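Local coordinates for protein pyruvate kinase (Cryptosporidium parvum, PDB 4DRS) that probably catalyses the last step of glycolysis, transferring the phosphate of phosphoenolpyruvate to ADP to give pyruvate and ATP, at residues I126-Y140 and G144-P157. Residues are numbered along the deposited sequence; the frame is centred on the assembly and turned at random.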
loop_
_atom_site.group_PDB
_atom_site.type_symbol
_atom_site.label_atom_id
_atom_site.label_comp_id
_atom_site.label_asym_id
_atom_site.label_seq_id
_atom_site.Cartn_x
_atom_site.Cartn_y
_atom_site.Cartn_z
ATOM N N ILE A 126 -8.698 28.618 -54.407
ATOM C CA ILE A 126 -7.530 28.659 -55.300
ATOM C C ILE A 126 -6.390 27.727 -54.858
ATOM O O ILE A 126 -6.059 27.644 -53.672
ATOM C CB ILE A 126 -6.990 30.104 -55.464
ATOM C CG1 ILE A 126 -8.084 31.032 -56.014
ATOM C CG2 ILE A 126 -5.785 30.127 -56.394
ATOM C CD1 ILE A 126 -7.823 32.510 -55.815
ATOM N N GLU A 127 -5.796 27.041 -55.835
ATOM C CA GLU A 127 -4.664 26.138 -55.608
ATOM C C GLU A 127 -3.351 26.780 -56.046
ATOM O O GLU A 127 -3.343 27.678 -56.893
ATOM C CB GLU A 127 -4.856 24.831 -56.382
ATOM C CG GLU A 127 -6.193 24.142 -56.160
ATOM C CD GLU A 127 -6.293 22.817 -56.891
ATOM O OE1 GLU A 127 -6.160 22.802 -58.137
ATOM O OE2 GLU A 127 -6.513 21.786 -56.220
ATOM N N LEU A 128 -2.242 26.304 -55.479
ATOM C CA LEU A 128 -0.915 26.816 -55.825
ATOM C C LEU A 128 0.083 25.705 -56.157
ATOM O O LEU A 128 -0.054 24.571 -55.691
ATOM C CB LEU A 128 -0.364 27.715 -54.707
ATOM C CG LEU A 128 -1.132 28.984 -54.309
ATOM C CD1 LEU A 128 -0.331 29.777 -53.295
ATOM C CD2 LEU A 128 -1.457 29.870 -55.503
ATOM N N LYS A 129 1.080 26.051 -56.969
ATOM C CA LYS A 129 2.122 25.119 -57.394
ATOM C C LYS A 129 3.500 25.604 -56.937
ATOM O O LYS A 129 3.803 26.796 -57.015
ATOM C CB LYS A 129 2.089 24.945 -58.918
ATOM C CG LYS A 129 2.931 23.795 -59.450
ATOM C CD LYS A 129 2.921 23.757 -60.970
ATOM C CE LYS A 129 3.810 22.642 -61.498
ATOM N NZ LYS A 129 3.840 22.618 -62.986
ATOM N N ALA A 130 4.324 24.670 -56.461
ATOM C CA ALA A 130 5.682 24.966 -56.001
ATOM C C ALA A 130 6.522 25.651 -57.076
ATOM O O ALA A 130 6.455 25.285 -58.252
ATOM C CB ALA A 130 6.365 23.693 -55.526
ATOM N N GLY A 131 7.302 26.648 -56.667
ATOM C CA GLY A 131 8.161 27.390 -57.589
ATOM C C GLY A 131 7.681 28.799 -57.890
ATOM O O GLY A 131 8.494 29.711 -58.065
ATOM N N GLN A 132 6.361 28.975 -57.959
ATOM C CA GLN A 132 5.761 30.287 -58.209
ATOM C C GLN A 132 6.009 31.231 -57.031
ATOM O O GLN A 132 6.151 30.786 -55.887
ATOM C CB GLN A 132 4.257 30.159 -58.496
ATOM C CG GLN A 132 3.384 29.971 -57.263
ATOM C CD GLN A 132 1.902 29.923 -57.583
ATOM O OE1 GLN A 132 1.393 28.923 -58.090
ATOM N NE2 GLN A 132 1.198 31.004 -57.269
ATOM N N THR A 133 6.071 32.528 -57.317
ATOM C CA THR A 133 6.267 33.529 -56.270
ATOM C C THR A 133 4.929 34.146 -55.863
ATOM O O THR A 133 4.319 34.900 -56.629
ATOM C CB THR A 133 7.274 34.631 -56.680
ATOM O OG1 THR A 133 6.719 35.435 -57.728
ATOM C CG2 THR A 133 8.598 34.024 -57.142
ATOM N N LEU A 134 4.476 33.804 -54.658
ATOM C CA LEU A 134 3.212 34.308 -54.129
ATOM C C LEU A 134 3.411 35.568 -53.292
ATOM O O LEU A 134 4.240 35.596 -52.381
ATOM C CB LEU A 134 2.503 33.233 -53.296
ATOM C CG LEU A 134 1.227 33.641 -52.549
ATOM C CD1 LEU A 134 0.023 33.707 -53.482
ATOM C CD2 LEU A 134 0.960 32.696 -51.389
ATOM N N LYS A 135 2.638 36.601 -53.614
ATOM C CA LYS A 135 2.642 37.854 -52.867
ATOM C C LYS A 135 1.573 37.813 -51.774
ATOM O O LYS A 135 0.514 37.206 -51.957
ATOM C CB LYS A 135 2.392 39.028 -53.818
ATOM C CG LYS A 135 2.556 40.408 -53.201
ATOM C CD LYS A 135 2.223 41.496 -54.210
ATOM C CE LYS A 135 2.264 42.877 -53.574
ATOM N NZ LYS A 135 1.934 43.944 -54.557
ATOM N N ILE A 136 1.863 38.444 -50.639
ATOM C CA ILE A 136 0.914 38.537 -49.530
ATOM C C ILE A 136 0.854 39.978 -49.024
ATOM O O ILE A 136 1.785 40.454 -48.375
ATOM C CB ILE A 136 1.272 37.571 -48.370
ATOM C CG1 ILE A 136 1.406 36.127 -48.875
ATOM C CG2 ILE A 136 0.221 37.642 -47.268
ATOM C CD1 ILE A 136 2.071 35.177 -47.900
ATOM N N THR A 137 -0.241 40.667 -49.338
ATOM C CA THR A 137 -0.441 42.055 -48.910
ATOM C C THR A 137 -1.101 42.126 -47.531
ATOM O O THR A 137 -1.741 41.166 -47.097
ATOM C CB THR A 137 -1.256 42.866 -49.947
ATOM O OG1 THR A 137 -1.437 44.212 -49.484
ATOM C CG2 THR A 137 -2.621 42.227 -50.204
ATOM N N THR A 138 -0.929 43.257 -46.849
ATOM C CA THR A 138 -1.559 43.493 -45.546
ATOM C C THR A 138 -2.854 44.300 -45.693
ATOM O O THR A 138 -3.553 44.564 -44.709
ATOM C CB THR A 138 -0.607 44.199 -44.555
ATOM O OG1 THR A 138 -0.195 45.463 -45.091
ATOM C CG2 THR A 138 0.618 43.340 -44.279
ATOM N N ASP A 139 -3.161 44.689 -46.929
ATOM C CA ASP A 139 -4.434 45.316 -47.262
ATOM C C ASP A 139 -5.513 44.240 -47.164
ATOM O O ASP A 139 -5.785 43.531 -48.138
ATOM C CB ASP A 139 -4.372 45.927 -48.670
ATOM C CG ASP A 139 -5.586 46.786 -49.000
ATOM O OD1 ASP A 139 -6.693 46.231 -49.173
ATOM O OD2 ASP A 139 -5.427 48.020 -49.113
ATOM N N TYR A 140 -6.108 44.115 -45.979
ATOM C CA TYR A 140 -7.033 43.018 -45.686
ATOM C C TYR A 140 -8.294 43.034 -46.560
ATOM O O TYR A 140 -8.703 41.991 -47.077
ATOM C CB TYR A 140 -7.377 42.960 -44.190
ATOM C CG TYR A 140 -7.995 41.646 -43.734
ATOM C CD1 TYR A 140 -7.538 40.421 -44.230
ATOM C CD2 TYR A 140 -9.022 41.629 -42.788
ATOM C CE1 TYR A 140 -8.099 39.224 -43.811
ATOM C CE2 TYR A 140 -9.586 40.436 -42.361
ATOM C CZ TYR A 140 -9.122 39.238 -42.876
ATOM O OH TYR A 140 -9.681 38.055 -42.455
ATOM N N GLY A 144 -8.158 38.407 -53.156
ATOM C CA GLY A 144 -6.872 37.830 -53.531
ATOM C C GLY A 144 -6.958 36.710 -54.548
ATOM O O GLY A 144 -7.785 35.808 -54.423
ATOM N N ASN A 145 -6.092 36.772 -55.556
ATOM C CA ASN A 145 -6.030 35.745 -56.595
ATOM C C ASN A 145 -4.984 34.663 -56.300
ATOM O O ASN A 145 -4.633 34.423 -55.141
ATOM C CB ASN A 145 -5.809 36.377 -57.981
ATOM C CG ASN A 145 -4.667 37.379 -58.003
ATOM O OD1 ASN A 145 -3.580 37.120 -57.486
ATOM N ND2 ASN A 145 -4.907 38.530 -58.621
ATOM N N SER A 146 -4.502 34.015 -57.359
ATOM C CA SER A 146 -3.503 32.953 -57.263
ATOM C C SER A 146 -2.082 33.512 -57.155
ATOM O O SER A 146 -1.113 32.755 -57.041
ATOM C CB SER A 146 -3.608 32.034 -58.484
ATOM O OG SER A 146 -2.764 30.903 -58.360
ATOM N N GLU A 147 -1.967 34.837 -57.189
ATOM C CA GLU A 147 -0.669 35.506 -57.220
ATOM C C GLU A 147 -0.469 36.441 -56.026
ATOM O O GLU A 147 0.646 36.572 -55.517
ATOM C CB GLU A 147 -0.505 36.280 -58.534
ATOM C CG GLU A 147 -0.712 35.434 -59.787
ATOM C CD GLU A 147 -1.153 36.253 -60.987
ATOM O OE1 GLU A 147 -0.379 37.125 -61.437
ATOM O OE2 GLU A 147 -2.273 36.013 -61.488
ATOM N N CYS A 148 -1.549 37.083 -55.583
ATOM C CA CYS A 148 -1.491 38.019 -54.460
ATOM C C CYS A 148 -2.678 37.848 -53.512
ATOM O O CYS A 148 -3.775 38.346 -53.780
ATOM C CB CYS A 148 -1.409 39.462 -54.971
ATOM S SG CYS A 148 -1.435 40.727 -53.678
ATOM N N ILE A 149 -2.451 37.137 -52.408
ATOM C CA ILE A 149 -3.472 36.961 -51.369
ATOM C C ILE A 149 -3.366 38.033 -50.280
ATOM O O ILE A 149 -2.410 38.815 -50.252
ATOM C CB ILE A 149 -3.444 35.548 -50.729
ATOM C CG1 ILE A 149 -2.087 35.265 -50.068
ATOM C CG2 ILE A 149 -3.800 34.482 -51.760
ATOM C CD1 ILE A 149 -2.123 34.165 -49.027
ATOM N N SER A 150 -4.350 38.054 -49.388
ATOM C CA SER A 150 -4.420 39.059 -48.336
ATOM C C SER A 150 -4.067 38.481 -46.966
ATOM O O SER A 150 -4.005 37.262 -46.791
ATOM C CB SER A 150 -5.813 39.688 -48.308
ATOM O OG SER A 150 -5.815 40.858 -47.516
ATOM N N CYS A 151 -3.842 39.371 -46.001
ATOM C CA CYS A 151 -3.427 38.993 -44.654
ATOM C C CYS A 151 -4.005 39.965 -43.624
ATOM O O CYS A 151 -4.027 41.180 -43.849
ATOM C CB CYS A 151 -1.898 38.973 -44.573
ATOM S SG CYS A 151 -1.190 38.487 -42.983
ATOM N N SER A 152 -4.466 39.427 -42.499
ATOM C CA SER A 152 -5.075 40.233 -41.441
ATOM C C SER A 152 -4.045 40.925 -40.548
ATOM O O SER A 152 -4.361 41.899 -39.866
ATOM C CB SER A 152 -6.001 39.369 -40.587
ATOM O OG SER A 152 -5.291 38.284 -40.022
ATOM N N TYR A 153 -2.817 40.416 -40.565
ATOM C CA TYR A 153 -1.748 40.890 -39.688
ATOM C C TYR A 153 -0.945 42.005 -40.371
ATOM O O TYR A 153 -0.090 41.741 -41.218
ATOM C CB TYR A 153 -0.872 39.692 -39.288
ATOM C CG TYR A 153 0.249 39.962 -38.305
ATOM C CD1 TYR A 153 0.035 40.699 -37.140
ATOM C CD2 TYR A 153 1.522 39.434 -38.524
ATOM C CE1 TYR A 153 1.068 40.931 -36.242
ATOM C CE2 TYR A 153 2.557 39.657 -37.634
ATOM C CZ TYR A 153 2.328 40.405 -36.497
ATOM O OH TYR A 153 3.360 40.621 -35.616
ATOM N N SER A 154 -1.233 43.251 -40.002
ATOM C CA SER A 154 -0.619 44.417 -40.656
ATOM C C SER A 154 0.863 44.601 -40.310
ATOM O O SER A 154 1.592 45.294 -41.024
ATOM C CB SER A 154 -1.403 45.696 -40.350
ATOM O OG SER A 154 -1.196 46.125 -39.017
ATOM N N LEU A 155 1.294 43.978 -39.214
ATOM C CA LEU A 155 2.696 43.996 -38.801
ATOM C C LEU A 155 3.504 42.822 -39.377
ATOM O O LEU A 155 4.614 42.540 -38.914
ATOM C CB LEU A 155 2.806 44.023 -37.272
ATOM C CG LEU A 155 2.671 45.363 -36.539
ATOM C CD1 LEU A 155 2.453 45.133 -35.050
ATOM C CD2 LEU A 155 3.884 46.254 -36.768
ATOM N N LEU A 156 2.950 42.155 -40.390
ATOM C CA LEU A 156 3.628 41.033 -41.054
ATOM C C LEU A 156 5.016 41.377 -41.618
ATOM O O LEU A 156 5.966 40.625 -41.379
ATOM C CB LEU A 156 2.743 40.401 -42.141
ATOM C CG LEU A 156 3.323 39.226 -42.940
ATOM C CD1 LEU A 156 3.594 38.021 -42.050
ATOM C CD2 LEU A 156 2.398 38.847 -44.085
ATOM N N PRO A 157 5.141 42.503 -42.363
ATOM C CA PRO A 157 6.456 42.839 -42.937
ATOM C C PRO A 157 7.557 43.023 -41.887
ATOM O O PRO A 157 8.713 42.679 -42.139
ATOM C CB PRO A 157 6.195 44.162 -43.674
ATOM C CG PRO A 157 4.944 44.710 -43.068
ATOM C CD PRO A 157 4.121 43.503 -42.737
#
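Ser150 OG donates a 2.7 Å hydrogen bond to Asp139 O, coming in above the plane of that carbonyl. With OG anti to the backbone N (chi1 -167°), serine is small enough to fit at the edge of the Tyr140 ring while supplying this donor. The bond ties the loop that follows strand 133-137 to the strand beside it, 148-150; the two run parallel in the mixed sheet of the B domain, the lid that pyruvate kinases insert into their TIM barrel after its third strand. Three backbone bonds join the strands: Ile149 N to Lys135 O and Thr137 N to Ile149 O, both 3.0 Å, and Lys135 N to Glu147 O, 2.8 Å. On one face Ile136 and Ile149 lie side by side, their CG1 atoms 3.8 Å apart; Leu134 crosses Ile149 at about a right angle, and Cys151 CB and Leu156 CD2 meet Ile136 CG2. Branched aliphatics suit this buried side, where Ile185 and Cys187 of the adjoining strand 184-188 flank Ile136. On the other face the long Lys135 chain lays CD 3.8 Å from Cys148 SG, and its charge makes a cation-pi contact with Phe184. Ser152 CB makes a CH-pi contact over the centre of the Tyr140 ring, while Ser152 OG hydrogen-bonds the backbone N of Arg116, a residue of the ADP site, empty here. Asn145 makes an Asx turn before strand 148-150, its short amide placing OD1 to accept from both Glu147 N and Cys148 N, each at 2.8 Å.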